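Local coordinates for protein succinate dehydrogenase subunit A (Mycolicibacterium smegmatis, PDB 7D6V) that probably oxidises succinate as the FAD-carrying flavoprotein subunit of a membrane-bound succinate dehydrogenase that passes electrons on to quinone, at residues A202-L207 and A444-A449; E479-L484 and V522-G527. All blocks are in the same frame, centred on the assembly; numbering follows the deposited sequence.

Contact 1 of 2, residues A202-L207 and A444-A449; sequences APAVVL and ADYVRA
Ala204 in the short strand 204-206 comes closest to Val447 in the last turn of helix 427-448, their CA atoms 6.9 Å apart, with the two segments running in roughly opposite senses, at a slant. The gap is bridged by side chains, and four residues do the work. Val447 sends one branch across: its CG2 stands 3.8 Å from the CB of Ala204 and also approaches the ring of Pro203, 4.2 Å from CG. The rotamer (chi1 169°) sets CG2 beside the backbone N, and this is the branch that rests against both the methyl of Ala204 and the proline ring. Tyr446, one position earlier in the helix, brings its ring against the same methyl, beside the valine branch. Its CG is anti to the backbone N (chi1 174°), which carries the ring from the helix toward Pro203 and Ala204. There the ring turns an edge to the Pro203 carbonyl, CE1 lying 3.5 Å from Pro203 O and that oxygen near the ring plane. CD1 of Tyr446 meets the CB of Ala204 obliquely at 4.3 Å. The methyl of Ala204 is thus touched by both helix residues, and the contact is held by apolar packing. It is one piece of the helix-on-sheet layering of a Rossmann-like FAD-binding fold. Farther along the strand, Val206 rests on Ala439 and Ala443 of the same helix, while Tyr446 also packs on Phe409, and Pro203 is further enclosed by Leu450, Arg453 and Pro454. Strand 204-206 itself lies in the parallel sheet between strands 11-14 and 408-409, with helix 427-448 packed along one face.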
ATOM      1  N   ALA A 202       8.552  19.158  25.414  1.00 17.82           N
ATOM      2  CA  ALA A 202       8.667  20.239  24.450  1.00 17.82           C
ATOM      3  C   ALA A 202       7.726  21.387  24.799  1.00 17.82           C
ATOM      4  O   ALA A 202       6.632  21.165  25.323  1.00 17.82           O
ATOM      5  CB  ALA A 202       8.351  19.735  23.048  1.00 17.82           C
ATOM      6  N   PRO A 203       8.129  22.630  24.517  1.00 18.47           N
ATOM      7  CA  PRO A 203       7.230  23.770  24.747  1.00 18.47           C
ATOM      8  C   PRO A 203       6.152  23.943  23.688  1.00 18.47           C
ATOM      9  O   PRO A 203       5.253  24.771  23.883  1.00 18.47           O
ATOM     10  CB  PRO A 203       8.186  24.968  24.752  1.00 18.47           C
ATOM     11  CG  PRO A 203       9.335  24.534  23.933  1.00 18.47           C
ATOM     12  CD  PRO A 203       9.487  23.059  24.145  1.00 18.47           C
ATOM     13  N   ALA A 204       6.205  23.201  22.585  1.00 16.95           N
ATOM     14  CA  ALA A 204       5.206  23.288  21.534  1.00 16.95           C
ATOM     15  C   ALA A 204       4.781  21.892  21.108  1.00 16.95           C
ATOM     16  O   ALA A 204       5.581  20.955  21.112  1.00 16.95           O
ATOM     17  CB  ALA A 204       5.726  24.064  20.319  1.00 16.95           C
ATOM     18  N   VAL A 205       3.510  21.763  20.740  1.00 16.45           N
ATOM     19  CA  VAL A 205       2.939  20.498  20.291  1.00 16.45           C
ATOM     20  C   VAL A 205       2.083  20.766  19.059  1.00 16.45           C
ATOM     21  O   VAL A 205       1.274  21.696  19.054  1.00 16.45           O
ATOM     22  CB  VAL A 205       2.102  19.828  21.401  1.00 16.45           C
ATOM     23  CG1 VAL A 205       1.171  18.780  20.821  1.00 16.45           C
ATOM     24  CG2 VAL A 205       3.008  19.207  22.446  1.00 16.45           C
ATOM     25  N   VAL A 206       2.270  19.959  18.017  1.00 15.04           N
ATOM     26  CA  VAL A 206       1.423  19.974  16.828  1.00 15.04           C
ATOM     27  C   VAL A 206       0.621  18.682  16.817  1.00 15.04           C
ATOM     28  O   VAL A 206       1.197  17.592  16.889  1.00 15.04           O
ATOM     29  CB  VAL A 206       2.250  20.119  15.539  1.00 15.04           C
ATOM     30  CG1 VAL A 206       1.341  20.105  14.324  1.00 15.04           C
ATOM     31  CG2 VAL A 206       3.071  21.387  15.576  1.00 15.04           C
ATOM     32  N   LEU A 207      -0.704  18.797  16.723  1.00 16.08           N
ATOM     33  CA  LEU A 207      -1.538  17.626  16.991  1.00 16.08           C
ATOM     34  C   LEU A 207      -1.646  16.700  15.782  1.00 16.08           C
ATOM     35  O   LEU A 207      -1.092  15.602  15.794  1.00 16.08           O
ATOM     36  CB  LEU A 207      -2.916  18.074  17.485  1.00 16.08           C
ATOM     37  CG  LEU A 207      -2.903  18.220  19.008  1.00 16.08           C
ATOM     38  CD1 LEU A 207      -4.231  18.694  19.538  1.00 16.08           C
ATOM     39  CD2 LEU A 207      -2.508  16.906  19.661  1.00 16.08           C
ATOM     40  N   ALA A 444       7.568  26.865  15.143  1.00 18.14           N
ATOM     41  CA  ALA A 444       8.926  27.400  15.169  1.00 18.14           C
ATOM     42  C   ALA A 444       8.945  28.856  15.619  1.00 18.14           C
ATOM     43  O   ALA A 444       9.797  29.257  16.423  1.00 18.14           O
ATOM     44  CB  ALA A 444       9.573  27.252  13.793  1.00 18.14           C
ATOM     45  N   ASP A 445       8.009  29.665  15.114  1.00 19.44           N
ATOM     46  CA  ASP A 445       7.927  31.059  15.537  1.00 19.44           C
ATOM     47  C   ASP A 445       7.638  31.169  17.028  1.00 19.44           C
ATOM     48  O   ASP A 445       8.245  31.991  17.727  1.00 19.44           O
ATOM     49  CB  ASP A 445       6.852  31.791  14.738  1.00 19.44           C
ATOM     50  CG  ASP A 445       7.267  32.058  13.311  1.00 19.44           C
ATOM     51  OD1 ASP A 445       8.441  31.809  12.968  1.00 19.44           O
ATOM     52  OD2 ASP A 445       6.413  32.521  12.529  1.00 19.44           O
ATOM     53  N   TYR A 446       6.709  30.354  17.530  1.00 19.46           N
ATOM     54  CA  TYR A 446       6.372  30.399  18.948  1.00 19.46           C
ATOM     55  C   TYR A 446       7.568  30.018  19.810  1.00 19.46           C
ATOM     56  O   TYR A 446       7.826  30.651  20.839  1.00 19.46           O
ATOM     57  CB  TYR A 446       5.182  29.480  19.228  1.00 19.46           C
ATOM     58  CG  TYR A 446       4.838  29.327  20.690  1.00 19.46           C
ATOM     59  CD1 TYR A 446       5.256  28.218  21.411  1.00 19.46           C
ATOM     60  CD2 TYR A 446       4.086  30.287  21.348  1.00 19.46           C
ATOM     61  CE1 TYR A 446       4.942  28.078  22.745  1.00 19.46           C
ATOM     62  CE2 TYR A 446       3.767  30.154  22.679  1.00 19.46           C
ATOM     63  CZ  TYR A 446       4.196  29.048  23.372  1.00 19.46           C
ATOM     64  OH  TYR A 446       3.876  28.918  24.701  1.00 19.46           O
ATOM     65  N   VAL A 447       8.313  28.990  19.401  1.00 19.90           N
ATOM     66  CA  VAL A 447       9.452  28.540  20.197  1.00 19.90           C
ATOM     67  C   VAL A 447      10.567  29.580  20.184  1.00 19.90           C
ATOM     68  O   VAL A 447      11.207  29.831  21.212  1.00 19.90           O
ATOM     69  CB  VAL A 447       9.938  27.169  19.699  1.00 19.90           C
ATOM     70  CG1 VAL A 447      11.265  26.808  20.335  1.00 19.90           C
ATOM     71  CG2 VAL A 447       8.900  26.109  20.011  1.00 19.90           C
ATOM     72  N   ARG A 448      10.815  30.211  19.033  1.00 22.01           N
ATOM     73  CA  ARG A 448      11.825  31.267  18.986  1.00 22.01           C
ATOM     74  C   ARG A 448      11.408  32.518  19.749  1.00 22.01           C
ATOM     75  O   ARG A 448      12.273  33.237  20.260  1.00 22.01           O
ATOM     76  CB  ARG A 448      12.169  31.609  17.540  1.00 22.01           C
ATOM     77  CG  ARG A 448      12.824  30.470  16.793  1.00 22.01           C
ATOM     78  CD  ARG A 448      14.220  30.271  17.375  1.00 22.01           C
ATOM     79  NE  ARG A 448      15.018  29.271  16.674  1.00 22.01           N
ATOM     80  CZ  ARG A 448      15.058  27.985  17.000  1.00 22.01           C
ATOM     81  NH1 ARG A 448      15.813  27.147  16.304  1.00 22.01           N
ATOM     82  NH2 ARG A 448      14.375  27.546  18.046  1.00 22.01           N
ATOM     83  N   ALA A 449      10.109  32.799  19.847  1.00 23.77           N
ATOM     84  CA  ALA A 449       9.639  33.989  20.548  1.00 23.77           C
ATOM     85  C   ALA A 449       9.373  33.738  22.028  1.00 23.77           C
ATOM     86  O   ALA A 449       8.557  34.443  22.635  1.00 23.77           O
ATOM     87  CB  ALA A 449       8.384  34.536  19.870  1.00 23.77           C
TER

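Contact 2 of 2, residues E479-L484 and V522-G527; sequences ENPYTL and VTVEGG
Glu479 and Val522 meet in a single backbone bridge, their CA atoms 4.3 Å apart. Its hydrogen bond runs from Thr523 N to Glu479 O, 3.1 Å long and fairly straight (160° at the hydrogen), with the donor in the carbonyl plane. The same oxygen receives a CA-H...O contact from Val522 CA at 3.4 Å, and the backbone of Glu479 is also bonded to Asn521.

The bridge delivers the chain directly into helix 481-495. Asn480 is the N-cap: its OD1 takes a weak bond from Tyr482 N, and Pro481 occupies the first turn.

Apolar contacts gather round that proline. Its CG lies 3.7 Å from Val522 CG2, a branch placed anti to its own backbone N, and 4.2 Å from Val524 CG2; both valines cross the ring at about a right angle. From the next turn, Leu484 CD1 comes within 4.3 Å of Val522 CB.

Charged and polar ends turn elsewhere. The Glu479 chain bends at chi2 (-81°), and its OE2 forms a salt bridge with Arg518 of helix 502-518, while Thr523 OG1 bonds to Pro474 O. Tyr482 OH is bonded to Pro46 O of the iron-sulfur subunit.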
ATOM      1  N   GLU A 479     -16.594  -4.169  33.475  1.00 22.92           N
ATOM      2  CA  GLU A 479     -17.065  -3.904  32.125  1.00 22.92           C
ATOM      3  C   GLU A 479     -15.994  -4.294  31.119  1.00 22.92           C
ATOM      4  O   GLU A 479     -14.824  -3.937  31.275  1.00 22.92           O
ATOM      5  CB  GLU A 479     -17.429  -2.429  31.943  1.00 22.92           C
ATOM      6  CG  GLU A 479     -18.484  -1.921  32.902  1.00 22.92           C
ATOM      7  CD  GLU A 479     -19.886  -2.288  32.468  1.00 22.92           C
ATOM      8  OE1 GLU A 479     -20.797  -2.261  33.320  1.00 22.92           O
ATOM      9  OE2 GLU A 479     -20.074  -2.605  31.276  1.00 22.92           O
ATOM     10  N   ASN A 480     -16.398  -5.025  30.095  1.00 20.91           N
ATOM     11  CA  ASN A 480     -15.495  -5.369  29.003  1.00 20.91           C
ATOM     12  C   ASN A 480     -15.335  -4.175  28.067  1.00 20.91           C
ATOM     13  O   ASN A 480     -16.338  -3.588  27.649  1.00 20.91           O
ATOM     14  CB  ASN A 480     -16.027  -6.573  28.233  1.00 20.91           C
ATOM     15  CG  ASN A 480     -14.972  -7.224  27.369  1.00 20.91           C
ATOM     16  OD1 ASN A 480     -14.793  -6.860  26.211  1.00 20.91           O
ATOM     17  ND2 ASN A 480     -14.267  -8.196  27.929  1.00 20.91           N
ATOM     18  N   PRO A 481     -14.103  -3.772  27.739  1.00 19.65           N
ATOM     19  CA  PRO A 481     -13.931  -2.633  26.820  1.00 19.65           C
ATOM     20  C   PRO A 481     -14.572  -2.843  25.460  1.00 19.65           C
ATOM     21  O   PRO A 481     -15.126  -1.898  24.886  1.00 19.65           O
ATOM     22  CB  PRO A 481     -12.405  -2.501  26.708  1.00 19.65           C
ATOM     23  CG  PRO A 481     -11.856  -3.235  27.872  1.00 19.65           C
ATOM     24  CD  PRO A 481     -12.817  -4.323  28.193  1.00 19.65           C
ATOM     25  N   TYR A 482     -14.505  -4.064  24.924  1.00 18.28           N
ATOM     26  CA  TYR A 482     -15.058  -4.333  23.602  1.00 18.28           C
ATOM     27  C   TYR A 482     -16.574  -4.190  23.595  1.00 18.28           C
ATOM     28  O   TYR A 482     -17.149  -3.645  22.645  1.00 18.28           O
ATOM     29  CB  TYR A 482     -14.643  -5.730  23.144  1.00 18.28           C
ATOM     30  CG  TYR A 482     -13.154  -5.893  22.949  1.00 18.28           C
ATOM     31  CD1 TYR A 482     -12.563  -5.632  21.724  1.00 18.28           C
ATOM     32  CD2 TYR A 482     -12.339  -6.306  23.990  1.00 18.28           C
ATOM     33  CE1 TYR A 482     -11.207  -5.779  21.540  1.00 18.28           C
ATOM     34  CE2 TYR A 482     -10.978  -6.453  23.815  1.00 18.28           C
ATOM     35  CZ  TYR A 482     -10.419  -6.188  22.588  1.00 18.28           C
ATOM     36  OH  TYR A 482      -9.067  -6.334  22.406  1.00 18.28           O
ATOM     37  N   THR A 483     -17.236  -4.666  24.651  1.00 19.95           N
ATOM     38  CA  THR A 483     -18.685  -4.532  24.754  1.00 19.95           C
ATOM     39  C   THR A 483     -19.099  -3.067  24.815  1.00 19.95           C
ATOM     40  O   THR A 483     -20.037  -2.642  24.127  1.00 19.95           O
ATOM     41  CB  THR A 483     -19.183  -5.294  25.983  1.00 19.95           C
ATOM     42  OG1 THR A 483     -19.019  -6.699  25.769  1.00 19.95           O
ATOM     43  CG2 THR A 483     -20.647  -4.995  26.252  1.00 19.95           C
ATOM     44  N   LEU A 484     -18.398  -2.273  25.628  1.00 20.01           N
ATOM     45  CA  LEU A 484     -18.705  -0.851  25.729  1.00 20.01           C
ATOM     46  C   LEU A 484     -18.482  -0.148  24.397  1.00 20.01           C
ATOM     47  O   LEU A 484     -19.283   0.704  23.991  1.00 20.01           O
ATOM     48  CB  LEU A 484     -17.845  -0.205  26.815  1.00 20.01           C
ATOM     49  CG  LEU A 484     -18.264  -0.340  28.279  1.00 20.01           C
ATOM     50  CD1 LEU A 484     -17.115   0.065  29.184  1.00 20.01           C
ATOM     51  CD2 LEU A 484     -19.488   0.486  28.585  1.00 20.01           C
ATOM     52  N   VAL A 522     -14.609  -0.218  33.872  1.00 21.98           N
ATOM     53  CA  VAL A 522     -13.959  -1.008  32.832  1.00 21.98           C
ATOM     54  C   VAL A 522     -12.738  -1.707  33.415  1.00 21.98           C
ATOM     55  O   VAL A 522     -11.858  -1.076  34.012  1.00 21.98           O
ATOM     56  CB  VAL A 522     -13.603  -0.134  31.619  1.00 21.98           C
ATOM     57  CG1 VAL A 522     -12.639   0.981  31.993  1.00 21.98           C
ATOM     58  CG2 VAL A 522     -13.017  -0.987  30.514  1.00 21.98           C
ATOM     59  N   THR A 523     -12.692  -3.027  33.267  1.00 22.58           N
ATOM     60  CA  THR A 523     -11.604  -3.844  33.781  1.00 22.58           C
ATOM     61  C   THR A 523     -10.867  -4.481  32.613  1.00 22.58           C
ATOM     62  O   THR A 523     -11.496  -4.999  31.686  1.00 22.58           O
ATOM     63  CB  THR A 523     -12.123  -4.923  34.732  1.00 22.58           C
ATOM     64  OG1 THR A 523     -12.959  -4.325  35.729  1.00 22.58           O
ATOM     65  CG2 THR A 523     -10.966  -5.628  35.414  1.00 22.58           C
ATOM     66  N   VAL A 524      -9.541  -4.441  32.660  1.00 20.89           N
ATOM     67  CA  VAL A 524      -8.689  -4.989  31.613  1.00 20.89           C
ATOM     68  C   VAL A 524      -7.956  -6.193  32.183  1.00 20.89           C
ATOM     69  O   VAL A 524      -7.374  -6.117  33.271  1.00 20.89           O
ATOM     70  CB  VAL A 524      -7.704  -3.935  31.081  1.00 20.89           C
ATOM     71  CG1 VAL A 524      -6.626  -4.583  30.246  1.00 20.89           C
ATOM     72  CG2 VAL A 524      -8.442  -2.891  30.270  1.00 20.89           C
ATOM     73  N   GLU A 525      -7.993  -7.303  31.453  1.00 23.12           N
ATOM     74  CA  GLU A 525      -7.335  -8.536  31.860  1.00 23.12           C
ATOM     75  C   GLU A 525      -6.001  -8.664  31.136  1.00 23.12           C
ATOM     76  O   GLU A 525      -5.926  -8.450  29.924  1.00 23.12           O
ATOM     77  CB  GLU A 525      -8.217  -9.750  31.559  1.00 23.12           C
ATOM     78  CG  GLU A 525      -9.710  -9.479  31.638  1.00 23.12           C
ATOM     79  CD  GLU A 525     -10.172  -9.136  33.041  1.00 23.12           C
ATOM     80  OE1 GLU A 525      -9.550  -9.624  34.009  1.00 23.12           O
ATOM     81  OE2 GLU A 525     -11.157  -8.381  33.177  1.00 23.12           O
ATOM     82  N   GLY A 526      -4.957  -9.008  31.881  1.00 20.92           N
ATOM     83  CA  GLY A 526      -3.647  -9.196  31.291  1.00 20.92           C
ATOM     84  C   GLY A 526      -2.602  -8.248  31.840  1.00 20.92           C
ATOM     85  O   GLY A 526      -2.755  -7.713  32.940  1.00 20.92           O
ATOM     86  N   GLY A 527      -1.531  -8.033  31.082  1.00 18.90           N
ATOM     87  CA  GLY A 527      -0.475  -7.143  31.517  1.00 18.90           C
ATOM     88  C   GLY A 527      -0.358  -5.902  30.661  1.00 18.90           C
ATOM     89  O   GLY A 527      -1.341  -5.457  30.065  1.00 18.90           O
TER

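How the contacts relate
Contacts 1 and 2 are separate places in one chain, their centres 37 Å apart and their nearest atoms about 23 Å apart. They follow one another in sequence, contact 1 closing before contact 2 opens. Their centres lie about 23 Å (contact 1) and about 27 Å (contact 2) from the centre of the chain. Strand 204-206 of contact 1 belongs to the parallel sheet that includes strand 11-14, where the residues of the FAD pocket begin; the other three segments follow the last of those residues in sequence. Contact 2 instead joins parts of the helical region that follows, at a point where the iron-sulfur subunit, the probable next electron carrier, comes alongside.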